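Local coordinates for protein pentalenene synthase (Streptomyces chartreusis NRRL 3882, PDB 6Q4S) that probably converts farnesyl diphosphate, with magnesium as cofactor, into the bicyclic sesquiterpenol 7-epi-alpha-eudesmol by 1,10-cyclization and release of diphosphate, at residues 24-29 against 69-74; 46-51 against 76-81. One frame throughout, in Å; residues are numbered along the deposited sequence.

Interaction 1. Residues 24-29 against 69-74; sequences ARHLRW and LMNWFS
His26 and Asn71, whose CA atoms lie 5.9 Å apart, mark the nearest approach of two helical segments, 24-29 and 69-74, whose axes come within 9.4 Å at a signed crossing angle of -43°. One polar bond spans this buried interface: His26 ND1 donates to Asn71 OD1 at 2.8 Å, nearly straight (169°), reaching a lone pair in the carbonyl plane with the oxygen lying in the ring plane. NE2 of the same imidazole bonds Tyr45, so both ring nitrogens are engaged and the ring's rotation is fixed. Over one face of His26 lies Met70 CB, while Ser74 CB sits at the edge. In the all-helical class I terpene synthase fold, this joins helix 19-32 to helix 63-79, which leads into the aspartate-rich motif. The Asn71 amide stacks almost parallel on Trp29, planes 8° apart, and Asn71 CB lies 3.5 Å from the centroid of the six-membered ring of Trp29. With CG anti to the backbone N, the Trp29 indole lies flat against one face of that amide, and its NE1 bonds Glu125. Replacing Trp29 by an alanine would probably leave the Asn71 amide without its flat support and Glu125 without this donor. Ser74 OG bonds Asn71 O at 2.6 Å.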
loop_
_atom_site.group_PDB
_atom_site.type_symbol
_atom_site.label_atom_id
_atom_site.label_comp_id
_atom_site.label_asym_id
_atom_site.label_seq_id
_atom_site.Cartn_x
_atom_site.Cartn_y
_atom_site.Cartn_z
ATOM N N ALA A 24 -16.725 -7.344 -26.526
ATOM C CA ALA A 24 -17.894 -6.583 -26.896
ATOM C C ALA A 24 -18.437 -5.732 -25.736
ATOM O O ALA A 24 -18.722 -4.578 -25.912
ATOM C CB ALA A 24 -19.000 -7.535 -27.435
ATOM N N ARG A 25 -18.555 -6.303 -24.568
ATOM C CA ARG A 25 -18.981 -5.514 -23.389
ATOM C C ARG A 25 -17.968 -4.419 -23.003
ATOM O O ARG A 25 -18.334 -3.298 -22.575
ATOM C CB ARG A 25 -19.195 -6.462 -22.222
ATOM C CG ARG A 25 -20.389 -7.378 -22.438
ATOM C CD ARG A 25 -20.594 -8.298 -21.266
ATOM N NE ARG A 25 -22.010 -8.500 -20.971
ATOM C CZ ARG A 25 -22.856 -9.249 -21.695
ATOM N NH1 ARG A 25 -22.450 -9.896 -22.796
ATOM N NH2 ARG A 25 -24.137 -9.350 -21.314
ATOM N N HIS A 26 -16.697 -4.792 -23.112
ATOM C CA HIS A 26 -15.554 -3.908 -22.743
ATOM C C HIS A 26 -15.551 -2.711 -23.641
ATOM O O HIS A 26 -15.422 -1.573 -23.185
ATOM C CB HIS A 26 -14.174 -4.638 -22.816
ATOM C CG HIS A 26 -13.032 -3.691 -22.789
ATOM N ND1 HIS A 26 -12.783 -2.907 -21.687
ATOM C CD2 HIS A 26 -12.156 -3.303 -23.747
ATOM C CE1 HIS A 26 -11.789 -2.088 -21.959
ATOM N NE2 HIS A 26 -11.383 -2.316 -23.196
ATOM N N LEU A 27 -15.721 -2.917 -24.954
ATOM C CA LEU A 27 -15.775 -1.775 -25.864
ATOM C C LEU A 27 -16.910 -0.785 -25.657
ATOM O O LEU A 27 -16.725 0.427 -25.904
ATOM C CB LEU A 27 -15.738 -2.178 -27.345
ATOM C CG LEU A 27 -14.475 -2.912 -27.766
ATOM C CD1 LEU A 27 -14.703 -3.501 -29.175
ATOM C CD2 LEU A 27 -13.290 -1.970 -27.697
ATOM N N ARG A 28 -18.072 -1.283 -25.266
ATOM C CA ARG A 28 -19.185 -0.398 -24.887
ATOM C C ARG A 28 -18.907 0.352 -23.587
ATOM O O ARG A 28 -19.233 1.538 -23.465
ATOM C CB ARG A 28 -20.443 -1.247 -24.737
ATOM C CG ARG A 28 -21.085 -1.414 -26.139
ATOM C CD ARG A 28 -21.750 -2.750 -26.277
ATOM N NE ARG A 28 -22.800 -2.792 -25.322
ATOM C CZ ARG A 28 -23.160 -3.852 -24.639
ATOM N NH1 ARG A 28 -22.560 -5.019 -24.805
ATOM N NH2 ARG A 28 -24.157 -3.710 -23.768
ATOM N N TRP A 29 -18.280 -0.363 -22.658
ATOM C CA TRP A 29 -17.876 0.232 -21.372
ATOM C C TRP A 29 -16.914 1.412 -21.538
ATOM O O TRP A 29 -17.080 2.431 -20.870
ATOM C CB TRP A 29 -17.329 -0.846 -20.488
ATOM C CG TRP A 29 -16.894 -0.405 -19.068
ATOM C CD1 TRP A 29 -17.663 -0.440 -17.920
ATOM C CD2 TRP A 29 -15.584 0.021 -18.657
ATOM N NE1 TRP A 29 -16.905 -0.035 -16.836
ATOM C CE2 TRP A 29 -15.625 0.220 -17.248
ATOM C CE3 TRP A 29 -14.386 0.233 -19.331
ATOM C CZ2 TRP A 29 -14.508 0.675 -16.516
ATOM C CZ3 TRP A 29 -13.254 0.704 -18.595
ATOM C CH2 TRP A 29 -13.341 0.920 -17.207
ATOM N N LEU A 69 -11.519 -7.478 -16.043
ATOM C CA LEU A 69 -10.083 -7.470 -16.375
ATOM C C LEU A 69 -9.725 -6.640 -17.600
ATOM O O LEU A 69 -8.761 -5.868 -17.558
ATOM C CB LEU A 69 -9.490 -8.863 -16.386
ATOM C CG LEU A 69 -9.461 -9.572 -15.042
ATOM C CD1 LEU A 69 -9.462 -11.074 -15.253
ATOM C CD2 LEU A 69 -8.336 -9.145 -14.071
ATOM N N MET A 70 -10.504 -6.724 -18.671
ATOM C CA MET A 70 -10.297 -5.892 -19.812
ATOM C C MET A 70 -10.525 -4.432 -19.468
ATOM O O MET A 70 -9.803 -3.543 -19.944
ATOM C CB MET A 70 -11.196 -6.253 -20.975
ATOM C CG MET A 70 -10.968 -7.698 -21.464
ATOM S SD MET A 70 -12.102 -8.044 -22.833
ATOM C CE MET A 70 -11.336 -9.603 -23.316
ATOM N N ASN A 71 -11.565 -4.165 -18.673
ATOM C CA ASN A 71 -11.830 -2.807 -18.325
ATOM C C ASN A 71 -10.551 -2.207 -17.570
ATOM O O ASN A 71 -10.069 -1.107 -17.882
ATOM C CB ASN A 71 -13.115 -2.708 -17.469
ATOM C CG ASN A 71 -14.380 -3.087 -18.236
ATOM O OD1 ASN A 71 -14.426 -3.084 -19.475
ATOM N ND2 ASN A 71 -15.453 -3.267 -17.478
ATOM N N TRP A 72 -10.118 -2.909 -16.568
ATOM C CA TRP A 72 -8.890 -2.562 -15.843
ATOM C C TRP A 72 -7.666 -2.356 -16.731
ATOM O O TRP A 72 -7.057 -1.297 -16.708
ATOM C CB TRP A 72 -8.591 -3.646 -14.899
ATOM C CG TRP A 72 -7.432 -3.420 -14.049
ATOM C CD1 TRP A 72 -7.065 -2.276 -13.419
ATOM C CD2 TRP A 72 -6.486 -4.383 -13.721
ATOM N NE1 TRP A 72 -5.924 -2.474 -12.687
ATOM C CE2 TRP A 72 -5.526 -3.763 -12.873
ATOM C CE3 TRP A 72 -6.312 -5.715 -14.081
ATOM C CZ2 TRP A 72 -4.479 -4.475 -12.309
ATOM C CZ3 TRP A 72 -5.275 -6.395 -13.571
ATOM C CH2 TRP A 72 -4.356 -5.787 -12.688
ATOM N N PHE A 73 -7.372 -3.354 -17.557
ATOM C CA PHE A 73 -6.366 -3.234 -18.577
ATOM C C PHE A 73 -6.433 -1.899 -19.313
ATOM O O PHE A 73 -5.415 -1.298 -19.552
ATOM C CB PHE A 73 -6.514 -4.330 -19.630
ATOM C CG PHE A 73 -5.392 -5.285 -19.702
ATOM C CD1 PHE A 73 -4.374 -5.083 -20.594
ATOM C CD2 PHE A 73 -5.401 -6.458 -18.966
ATOM C CE1 PHE A 73 -3.345 -5.990 -20.706
ATOM C CE2 PHE A 73 -4.393 -7.413 -19.112
ATOM C CZ PHE A 73 -3.362 -7.164 -19.953
ATOM N N SER A 74 -7.618 -1.471 -19.729
ATOM C CA SER A 74 -7.719 -0.276 -20.467
ATOM C C SER A 74 -7.281 0.980 -19.672
ATOM O O SER A 74 -6.856 1.951 -20.314
ATOM C CB SER A 74 -9.141 -0.050 -21.048
ATOM O OG SER A 74 -10.092 0.277 -20.058
#

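Interaction 2. Residues 46-51 against 76-81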
loop_
_atom_site.group_PDB
_atom_site.type_symbol
_atom_site.label_atom_id
_atom_site.label_comp_id
_atom_site.label_asym_id
_atom_site.label_seq_id
_atom_site.Cartn_x
_atom_site.Cartn_y
_atom_site.Cartn_z
ATOM N N LYS A 46 -8.909 0.737 -30.106
ATOM C CA LYS A 46 -9.150 -0.627 -30.606
ATOM C C LYS A 46 -7.975 -1.287 -31.263
ATOM O O LYS A 46 -7.851 -2.512 -31.187
ATOM C CB LYS A 46 -10.291 -0.670 -31.618
ATOM C CG LYS A 46 -11.625 -1.085 -31.053
ATOM C CD LYS A 46 -12.664 -1.151 -32.181
ATOM C CE LYS A 46 -12.750 -2.555 -32.754
ATOM N NZ LYS A 46 -13.716 -2.533 -33.881
ATOM N N SER A 47 -7.148 -0.507 -31.954
ATOM C CA SER A 47 -5.989 -1.080 -32.649
ATOM C C SER A 47 -4.972 -1.700 -31.724
ATOM O O SER A 47 -4.262 -2.615 -32.131
ATOM C CB SER A 47 -5.255 -0.027 -33.498
ATOM O OG SER A 47 -4.502 0.843 -32.670
ATOM N N TRP A 48 -4.893 -1.248 -30.482
ATOM C CA TRP A 48 -3.938 -1.831 -29.527
ATOM C C TRP A 48 -4.287 -3.273 -29.163
ATOM O O TRP A 48 -3.459 -3.977 -28.559
ATOM C CB TRP A 48 -3.847 -0.998 -28.250
ATOM C CG TRP A 48 -3.615 0.485 -28.429
ATOM C CD1 TRP A 48 -3.098 1.125 -29.548
ATOM C CD2 TRP A 48 -3.883 1.521 -27.450
ATOM N NE1 TRP A 48 -3.043 2.486 -29.318
ATOM C CE2 TRP A 48 -3.518 2.763 -28.047
ATOM C CE3 TRP A 48 -4.377 1.518 -26.108
ATOM C CZ2 TRP A 48 -3.647 4.008 -27.352
ATOM C CZ3 TRP A 48 -4.523 2.735 -25.427
ATOM C CH2 TRP A 48 -4.152 3.977 -26.059
ATOM N N ASP A 49 -5.521 -3.702 -29.482
ATOM C CA ASP A 49 -6.062 -5.034 -29.100
ATOM C C ASP A 49 -5.754 -5.488 -27.664
ATOM O O ASP A 49 -5.312 -6.614 -27.407
ATOM C CB ASP A 49 -5.717 -6.122 -30.148
ATOM C CG ASP A 49 -6.744 -7.315 -30.106
ATOM O OD1 ASP A 49 -7.825 -7.194 -29.385
ATOM O OD2 ASP A 49 -6.474 -8.358 -30.780
ATOM N N LEU A 50 -6.016 -4.598 -26.697
ATOM C CA LEU A 50 -5.897 -4.978 -25.277
ATOM C C LEU A 50 -6.764 -6.158 -24.839
ATOM O O LEU A 50 -6.333 -6.968 -24.073
ATOM C CB LEU A 50 -6.217 -3.804 -24.378
ATOM C CG LEU A 50 -5.259 -2.643 -24.503
ATOM C CD1 LEU A 50 -5.489 -1.761 -23.274
ATOM C CD2 LEU A 50 -3.803 -3.061 -24.570
ATOM N N PRO A 51 -7.984 -6.300 -25.387
ATOM C CA PRO A 51 -8.765 -7.511 -25.042
ATOM C C PRO A 51 -7.990 -8.810 -25.255
ATOM O O PRO A 51 -7.993 -9.690 -24.433
ATOM C CB PRO A 51 -9.968 -7.394 -25.963
ATOM C CG PRO A 51 -10.149 -5.929 -26.021
ATOM C CD PRO A 51 -8.781 -5.354 -26.168
ATOM N N ALA A 76 -4.913 1.652 -17.347
ATOM C CA ALA A 76 -3.517 1.936 -17.406
ATOM C C ALA A 76 -3.077 2.460 -18.771
ATOM O O ALA A 76 -2.312 3.393 -18.844
ATOM C CB ALA A 76 -2.751 0.690 -17.067
ATOM N N PHE A 77 -3.497 1.818 -19.848
ATOM C CA PHE A 77 -3.072 2.205 -21.178
ATOM C C PHE A 77 -3.710 3.491 -21.677
ATOM O O PHE A 77 -3.132 4.198 -22.483
ATOM C CB PHE A 77 -3.364 1.098 -22.187
ATOM C CG PHE A 77 -2.425 -0.075 -22.099
ATOM C CD1 PHE A 77 -2.580 -1.068 -21.097
ATOM C CD2 PHE A 77 -1.393 -0.220 -23.032
ATOM C CE1 PHE A 77 -1.704 -2.148 -21.021
ATOM C CE2 PHE A 77 -0.508 -1.317 -22.959
ATOM C CZ PHE A 77 -0.677 -2.287 -21.963
ATOM N N LEU A 78 -4.920 3.779 -21.229
ATOM C CA LEU A 78 -5.559 5.020 -21.599
ATOM C C LEU A 78 -5.069 6.164 -20.737
ATOM O O LEU A 78 -5.236 7.306 -21.110
ATOM C CB LEU A 78 -7.057 4.925 -21.493
ATOM C CG LEU A 78 -7.650 4.212 -22.727
ATOM C CD1 LEU A 78 -9.097 3.842 -22.520
ATOM C CD2 LEU A 78 -7.433 5.046 -23.995
ATOM N N PHE A 79 -4.516 5.849 -19.586
ATOM C CA PHE A 79 -4.153 6.864 -18.591
ATOM C C PHE A 79 -3.433 8.096 -19.188
ATOM O O PHE A 79 -4.086 9.176 -19.199
ATOM C CB PHE A 79 -3.453 6.208 -17.403
ATOM C CG PHE A 79 -2.998 7.156 -16.339
ATOM C CD1 PHE A 79 -3.668 8.286 -16.052
ATOM C CD2 PHE A 79 -1.913 6.823 -15.572
ATOM C CE1 PHE A 79 -3.223 9.135 -15.047
ATOM C CE2 PHE A 79 -1.460 7.668 -14.568
ATOM C CZ PHE A 79 -2.118 8.844 -14.329
ATOM N N ASP A 80 -2.206 7.997 -19.742
ATOM C CA ASP A 80 -1.600 9.224 -20.486
ATOM C C ASP A 80 -2.568 10.050 -21.365
ATOM O O ASP A 80 -2.623 11.291 -21.300
ATOM C CB ASP A 80 -0.353 8.913 -21.345
ATOM C CG ASP A 80 -0.192 7.445 -21.646
ATOM O OD1 ASP A 80 -1.062 6.888 -22.374
ATOM O OD2 ASP A 80 0.789 6.857 -21.108
ATOM N N ASP A 81 -3.379 9.330 -22.128
ATOM C CA ASP A 81 -4.276 9.930 -23.132
ATOM C C ASP A 81 -5.523 10.636 -22.528
ATOM O O ASP A 81 -6.335 11.177 -23.256
ATOM C CB ASP A 81 -4.644 8.874 -24.226
ATOM C CG ASP A 81 -3.381 8.162 -24.833
ATOM O OD1 ASP A 81 -2.239 8.567 -24.521
ATOM O OD2 ASP A 81 -3.516 7.193 -25.599
#
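Trp48, in the turn after helix 39-47, and Leu50, which opens helix 50-57, face the C-terminal part of helix 63-79 across a fairly wide backbone gap, the nearest CA atoms, those of Leu50 and Phe77, being 8.7 Å apart. Segment 76-81 also holds Asp80 and Asp81, the first two residues of the DDXXD motif of class I terpene synthases; by similarity Asp80 is a magnesium ligand, so the contact lies beside a probable metal site, the side chain of Phe77 being about 7 Å from that of Asn223, another likely magnesium ligand. Leu50 CD2 stands over the centre of the Phe77 ring, 3.9 Å from the centroid and only 4° off the normal, while CD1, the other branch, reaches Phe77 CG at 3.7 Å nearer the root of the side chain. With CG anti to the carbonyl carbon (chi1 -64°), Leu50 brings both methyls against that ring. The indole of Trp48 meets the same helix with the far end of its six-membered ring: CZ3 touches Phe77 CB at 3.8 Å and Leu78 CD2 at 4.0 Å. Tyr45 packs alongside, its ring meeting that of Trp48 at a steep angle and its side chain also touching Leu50 and Leu78. Asp49, between the two hydrophobic residues, leaves helical geometry with positive phi and is the N-cap residue of the next helix; its OD1 forms a salt bridge with Arg23. Opposite the indole, the Asp81 carboxylate is turned 69° from the ring plane, and its OD2 lies in that plane at the edge, 3.3 Å from Trp48 CH2.

Helix 63-79 serves both interactions, which draw on successive parts of it, and their centres are 10 Å apart. Interaction 1 is wholly buried and joins two helices by a histidine-amide bond and an amide-indole stack; interaction 2 is partly buried, sets a turn and the start of the next helix against the helix end, and relies on methyl-ring and indole packing, with the exposed Asp81 carboxylate at the indole edge. The two are in direct contact: Met70 CE lies 3.5 Å from Pro51 O, and Leu50 CD1 approaches Ser74 CA at 3.9 Å. Tyr45 also links them, bonding His26 while packing on Trp48. Interaction 2 contains the start of the aspartate motif, whereas Ser74 of interaction 1 remains about 11 Å from Asp80, side chain to side chain.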